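Side-chain contacts in tapirin (Caldicellulosiruptor hydrothermalis, PDB 6N2C), which probably binds cellulose through its zinc-containing, beta-helical C-terminal domain and so helps the thermophilic bacterium adhere to cellulose: residues V553-P556 / Q557-D561; Y562-K566 / N567-I571. All coordinates share one frame; numbering follows the deposited sequence.

Contact 1 of 2, residues V553-P556 / Q557-D561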
loop_
_atom_site.group_PDB
_atom_site.type_symbol
_atom_site.label_atom_id
_atom_site.label_comp_id
_atom_site.label_asym_id
_atom_site.label_seq_id
_atom_site.Cartn_x
_atom_site.Cartn_y
_atom_site.Cartn_z
ATOM N N VAL A 553 8.202 -14.042 16.528
ATOM C CA VAL A 553 9.438 -14.593 16.989
ATOM C C VAL A 553 9.822 -15.688 15.968
ATOM O O VAL A 553 8.977 -16.504 15.618
ATOM C CB VAL A 553 9.265 -15.247 18.372
ATOM C CG1 VAL A 553 10.485 -16.132 18.825
ATOM C CG2 VAL A 553 8.926 -14.207 19.413
ATOM N N ARG A 554 11.082 -15.700 15.542
ATOM C CA ARG A 554 11.582 -16.809 14.691
ATOM C C ARG A 554 11.234 -18.194 15.228
ATOM O O ARG A 554 11.380 -18.493 16.438
ATOM C CB ARG A 554 13.076 -16.608 14.442
ATOM C CG ARG A 554 13.702 -17.534 13.426
ATOM C CD ARG A 554 15.159 -17.086 13.148
ATOM N NE ARG A 554 15.736 -17.839 12.040
ATOM C CZ ARG A 554 16.410 -18.992 12.116
ATOM N NH1 ARG A 554 16.705 -19.635 13.274
ATOM N NH2 ARG A 554 16.816 -19.518 10.969
ATOM N N MET A 555 10.786 -19.079 14.336
ATOM C CA MET A 555 10.542 -20.429 14.731
ATOM C C MET A 555 11.794 -21.077 15.376
ATOM O O MET A 555 12.923 -20.830 14.868
ATOM C CB MET A 555 10.114 -21.297 13.493
ATOM C CG MET A 555 8.655 -21.019 13.045
ATOM S SD MET A 555 8.191 -22.139 11.660
ATOM C CE MET A 555 8.977 -21.439 10.331
ATOM N N PRO A 556 11.561 -21.987 16.312
ATOM C CA PRO A 556 12.732 -22.633 16.930
ATOM C C PRO A 556 13.451 -23.481 15.818
ATOM O O PRO A 556 12.809 -24.062 14.905
ATOM C CB PRO A 556 12.123 -23.518 17.977
ATOM C CG PRO A 556 10.778 -22.886 18.287
ATOM C CD PRO A 556 10.319 -22.340 17.005
ATOM N N GLN A 557 14.764 -23.579 15.967
ATOM C CA GLN A 557 15.536 -24.252 14.941
ATOM C C GLN A 557 15.085 -25.684 14.701
ATOM O O GLN A 557 15.113 -26.078 13.553
ATOM C CB GLN A 557 17.053 -24.142 15.231
ATOM C CG GLN A 557 17.903 -24.601 14.040
ATOM C CD GLN A 557 17.688 -23.730 12.823
ATOM O OE1 GLN A 557 17.799 -22.527 12.883
ATOM N NE2 GLN A 557 17.462 -24.351 11.714
ATOM N N PRO A 558 14.708 -26.447 15.721
ATOM C CA PRO A 558 14.293 -27.842 15.474
ATOM C C PRO A 558 12.987 -27.888 14.647
ATOM O O PRO A 558 12.789 -28.801 13.818
ATOM C CB PRO A 558 14.018 -28.414 16.834
ATOM C CG PRO A 558 14.588 -27.430 17.812
ATOM C CD PRO A 558 14.896 -26.172 17.169
ATOM N N LEU A 559 12.200 -26.832 14.780
ATOM C CA LEU A 559 10.944 -26.767 13.951
ATOM C C LEU A 559 11.317 -26.407 12.534
ATOM O O LEU A 559 10.783 -27.013 11.610
ATOM C CB LEU A 559 9.908 -25.828 14.597
ATOM C CG LEU A 559 8.592 -25.555 13.820
ATOM C CD1 LEU A 559 7.852 -26.907 13.803
ATOM C CD2 LEU A 559 7.811 -24.502 14.572
ATOM N N ILE A 560 12.205 -25.437 12.279
ATOM C CA ILE A 560 12.638 -25.085 10.983
ATOM C C ILE A 560 13.286 -26.319 10.290
ATOM O O ILE A 560 13.004 -26.681 9.135
ATOM C CB ILE A 560 13.643 -23.958 11.014
ATOM C CG1 ILE A 560 12.986 -22.639 11.503
ATOM C CG2 ILE A 560 14.350 -23.746 9.690
ATOM C CD1 ILE A 560 13.917 -21.548 11.747
ATOM N N ASP A 561 14.153 -27.003 11.040
ATOM C CA ASP A 561 14.822 -28.179 10.481
ATOM C C ASP A 561 13.777 -29.243 10.041
ATOM O O ASP A 561 13.927 -29.839 8.973
ATOM C CB ASP A 561 15.728 -28.842 11.514
ATOM C CG ASP A 561 16.947 -27.968 11.865
ATOM O OD1 ASP A 561 17.267 -26.965 11.215
ATOM O OD2 ASP A 561 17.529 -28.392 12.820
#

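Contact 2 of 2, residues Y562-K566 / N567-I571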
loop_
_atom_site.group_PDB
_atom_site.type_symbol
_atom_site.label_atom_id
_atom_site.label_comp_id
_atom_site.label_asym_id
_atom_site.label_seq_id
_atom_site.Cartn_x
_atom_site.Cartn_y
_atom_site.Cartn_z
ATOM N N TYR A 562 12.762 -29.462 10.848
ATOM C CA TYR A 562 11.687 -30.372 10.486
ATOM C C TYR A 562 10.959 -29.937 9.226
ATOM O O TYR A 562 10.799 -30.739 8.226
ATOM C CB TYR A 562 10.675 -30.553 11.587
ATOM C CG TYR A 562 9.531 -31.457 11.268
ATOM C CD1 TYR A 562 9.671 -32.855 11.308
ATOM C CD2 TYR A 562 8.324 -30.956 10.774
ATOM C CE1 TYR A 562 8.610 -33.677 10.980
ATOM C CE2 TYR A 562 7.285 -31.768 10.368
ATOM C CZ TYR A 562 7.400 -33.125 10.529
ATOM O OH TYR A 562 6.402 -33.927 10.150
ATOM N N LEU A 563 10.575 -28.677 9.186
ATOM C CA LEU A 563 9.877 -28.195 8.017
ATOM C C LEU A 563 10.705 -28.282 6.736
ATOM O O LEU A 563 10.161 -28.584 5.647
ATOM C CB LEU A 563 9.419 -26.762 8.162
ATOM C CG LEU A 563 8.407 -26.554 9.299
ATOM C CD1 LEU A 563 8.169 -25.056 9.585
ATOM C CD2 LEU A 563 7.070 -27.220 9.096
ATOM N N LEU A 564 11.989 -28.051 6.832
ATOM C CA LEU A 564 12.845 -28.141 5.724
ATOM C C LEU A 564 12.981 -29.636 5.288
ATOM O O LEU A 564 13.006 -29.884 4.064
ATOM C CB LEU A 564 14.275 -27.630 6.068
ATOM C CG LEU A 564 14.438 -26.112 6.215
ATOM C CD1 LEU A 564 15.817 -25.684 6.752
ATOM C CD2 LEU A 564 14.302 -25.441 4.886
ATOM N N SER A 565 13.076 -30.542 6.247
ATOM C CA SER A 565 13.262 -31.959 5.934
ATOM C C SER A 565 12.089 -32.523 5.166
ATOM O O SER A 565 12.276 -33.389 4.296
ATOM C CB SER A 565 13.517 -32.794 7.165
ATOM O OG SER A 565 12.360 -33.012 7.975
ATOM N N LYS A 566 10.911 -31.970 5.425
ATOM C CA LYS A 566 9.701 -32.363 4.757
ATOM C C LYS A 566 9.364 -31.527 3.556
ATOM O O LYS A 566 8.341 -31.786 2.892
ATOM C CB LYS A 566 8.550 -32.386 5.720
ATOM C CG LYS A 566 8.668 -33.225 6.975
ATOM C CD LYS A 566 9.188 -34.658 6.721
ATOM C CE LYS A 566 8.980 -35.525 7.928
ATOM N NZ LYS A 566 9.845 -36.726 7.824
ATOM N N ASN A 567 10.250 -30.627 3.154
ATOM C CA ASN A 567 10.059 -29.698 2.076
ATOM C C ASN A 567 8.742 -28.914 2.209
ATOM O O ASN A 567 8.117 -28.513 1.186
ATOM C CB ASN A 567 10.094 -30.362 0.678
ATOM C CG ASN A 567 11.463 -30.960 0.269
ATOM O OD1 ASN A 567 11.521 -31.624 -0.762
ATOM N ND2 ASN A 567 12.539 -30.679 0.986
ATOM N N ILE A 568 8.329 -28.612 3.460
ATOM C CA ILE A 568 7.197 -27.743 3.675
ATOM C C ILE A 568 7.676 -26.293 3.465
ATOM O O ILE A 568 6.913 -25.414 3.041
ATOM C CB ILE A 568 6.588 -27.978 5.080
ATOM C CG1 ILE A 568 5.996 -29.325 5.163
ATOM C CG2 ILE A 568 5.550 -26.892 5.429
ATOM C CD1 ILE A 568 5.826 -29.848 6.555
ATOM N N ILE A 569 8.951 -26.044 3.747
ATOM C CA ILE A 569 9.617 -24.832 3.273
ATOM C C ILE A 569 10.875 -25.188 2.574
ATOM O O ILE A 569 11.474 -26.225 2.822
ATOM C CB ILE A 569 9.854 -23.811 4.437
ATOM C CG1 ILE A 569 10.803 -24.407 5.500
ATOM C CG2 ILE A 569 8.516 -23.390 5.030
ATOM C CD1 ILE A 569 11.247 -23.453 6.602
ATOM N N LYS A 570 11.258 -24.333 1.645
ATOM C CA LYS A 570 12.549 -24.441 0.951
ATOM C C LYS A 570 13.174 -23.069 1.079
ATOM O O LYS A 570 12.470 -22.041 0.767
ATOM C CB LYS A 570 12.331 -24.834 -0.556
ATOM C CG LYS A 570 11.955 -26.304 -0.768
ATOM C CD LYS A 570 12.502 -26.888 -2.102
ATOM C CE LYS A 570 12.297 -28.387 -2.146
ATOM N NZ LYS A 570 12.762 -28.950 -3.462
ATOM N N ILE A 571 14.464 -23.038 1.419
ATOM C CA ILE A 571 15.209 -21.779 1.558
ATOM C C ILE A 571 16.281 -21.769 0.506
ATOM O O ILE A 571 17.101 -22.694 0.460
ATOM C CB ILE A 571 15.806 -21.586 2.954
ATOM C CG1 ILE A 571 14.703 -21.584 4.029
ATOM C CG2 ILE A 571 16.643 -20.289 3.013
ATOM C CD1 ILE A 571 15.266 -21.744 5.440
HETATM O O HOH W 1 13.505 -27.902 2.133
#

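Contact 1 of 2, residues V553-P556 / Q557-D561
The carbonyl oxygen of P556, at the N-cap position of helix 557-565, takes the first helical bond from I560 N at 3.0 Å and nearly straight (162°), with a weak, more bent one from L559 N; the loop leaving strand 548-552 thereby turns directly into the helix. With P556 ahead of it and P558 in its first turn, two proline rings border Q557, and P556 CB lies 3.9 Å from P558 CD.

On the outer side R554, in one of its two deposited conformers, reaches forward alongside the helix start. CG stands anti to the backbone N (chi1 -171°) and the chain stays extended to NE, which carries the guanidinium to Q557. In this conformer R554 NH1 donates to Q557 OE1 at 3.1 Å, in the guanidinium plane but tilted 26° from the carbonyl plane of the amide, and I560 CD1 covers one guanidinium face, offset toward the rim and 3.6 Å from R554 CZ. At the other end of the amide, Q557 NE2 gives a hydrogen bond to D561 OD1 at 2.7 Å, reaching the carboxylate from above its plane. I560 CG1 packs on M555 CB. Cut back to an alanine, position I560 would lose CG1 and CD1, which is likely to strip the guanidinium face of its apolar cover and open a gap beside M555 CB. On the inner side L559 CD2 meets M555 SD at 3.8 Å, the two chains crossing at about a right angle; both residues also touch F515 of strand 513-518, so the helix start is packed against the beta-helix.

With R554 so placed, Q557 probably links a cationic and an anionic group at the surface, its oxygen accepting and its nitrogen donating, which would favour this orientation of the amide.

Contact 2 of 2, residues Y562-K566 / N567-I571
L563 and L564, on the last turn of helix 557-565, pack locally against I568, I569 and I571 just after it, where the chain ends its helix beside the beta-helix and turns back along the helix end. L563 CD2 meets I568 CD1 at 3.9 Å, the two side chains lying obliquely to each other, and L563 CB touches I569 CG1. L564 packs next to it: its CD2 branch sits 3.7 Å from I569 CG1 and also reaches I571 CD1, whose side chain it crosses at about a right angle. In the conformer described, one of two deposited, I569 CG1 stands between its backbone N and carbonyl carbon (chi1 63°), a placement that brings this one atom against both leucines.

The turn is a Schellman motif with N567, at positive phi, as its C-prime residue: I568 N bonds L563 O at 2.9 Å, and N567 N bonds L564 O at 3.0 Å from well above the carbonyl plane. N567 ND2 comes back to the same L564 oxygen at 3.2 Å, almost in line with the C=O bond, and a water that also donates to I569 O gives it a third donor. Backbone and side chain of N567 thus hold a single carbonyl at the helix end, which ties down the rotation of the amide.

One turn back, S565 OG donates to Y562 O, an oxygen shared with K566 N. K566 lays CG over one face of the Y562 ring, toward its rim, while Y562 OH is hydrogen-bonded to E473. Beyond the turn, backbone hydrogen bonds pair I568 with R467 and K570 with W465.

Overall arrangement
Contact 1 opens helix 557-565 and contact 2 closes it; the two follow in series along the chain, their centres 11 Å apart. They meet directly on the buried side, where M555 SD of contact 1 packs 3.6 Å from L563 CD1 of contact 2. T184 touches I560 in the first and I569 in the second, so one loop residue borders both. The zinc ion, bound by H530, D532 and E551, belongs to the neighbourhood of contact 1 alone: the R554 side chain is about 13 Å from the metal and that of P556 about 10 Å from that of D532. Contact 2 is a structural helix C-terminal cap with apolar packing, away from the metal site.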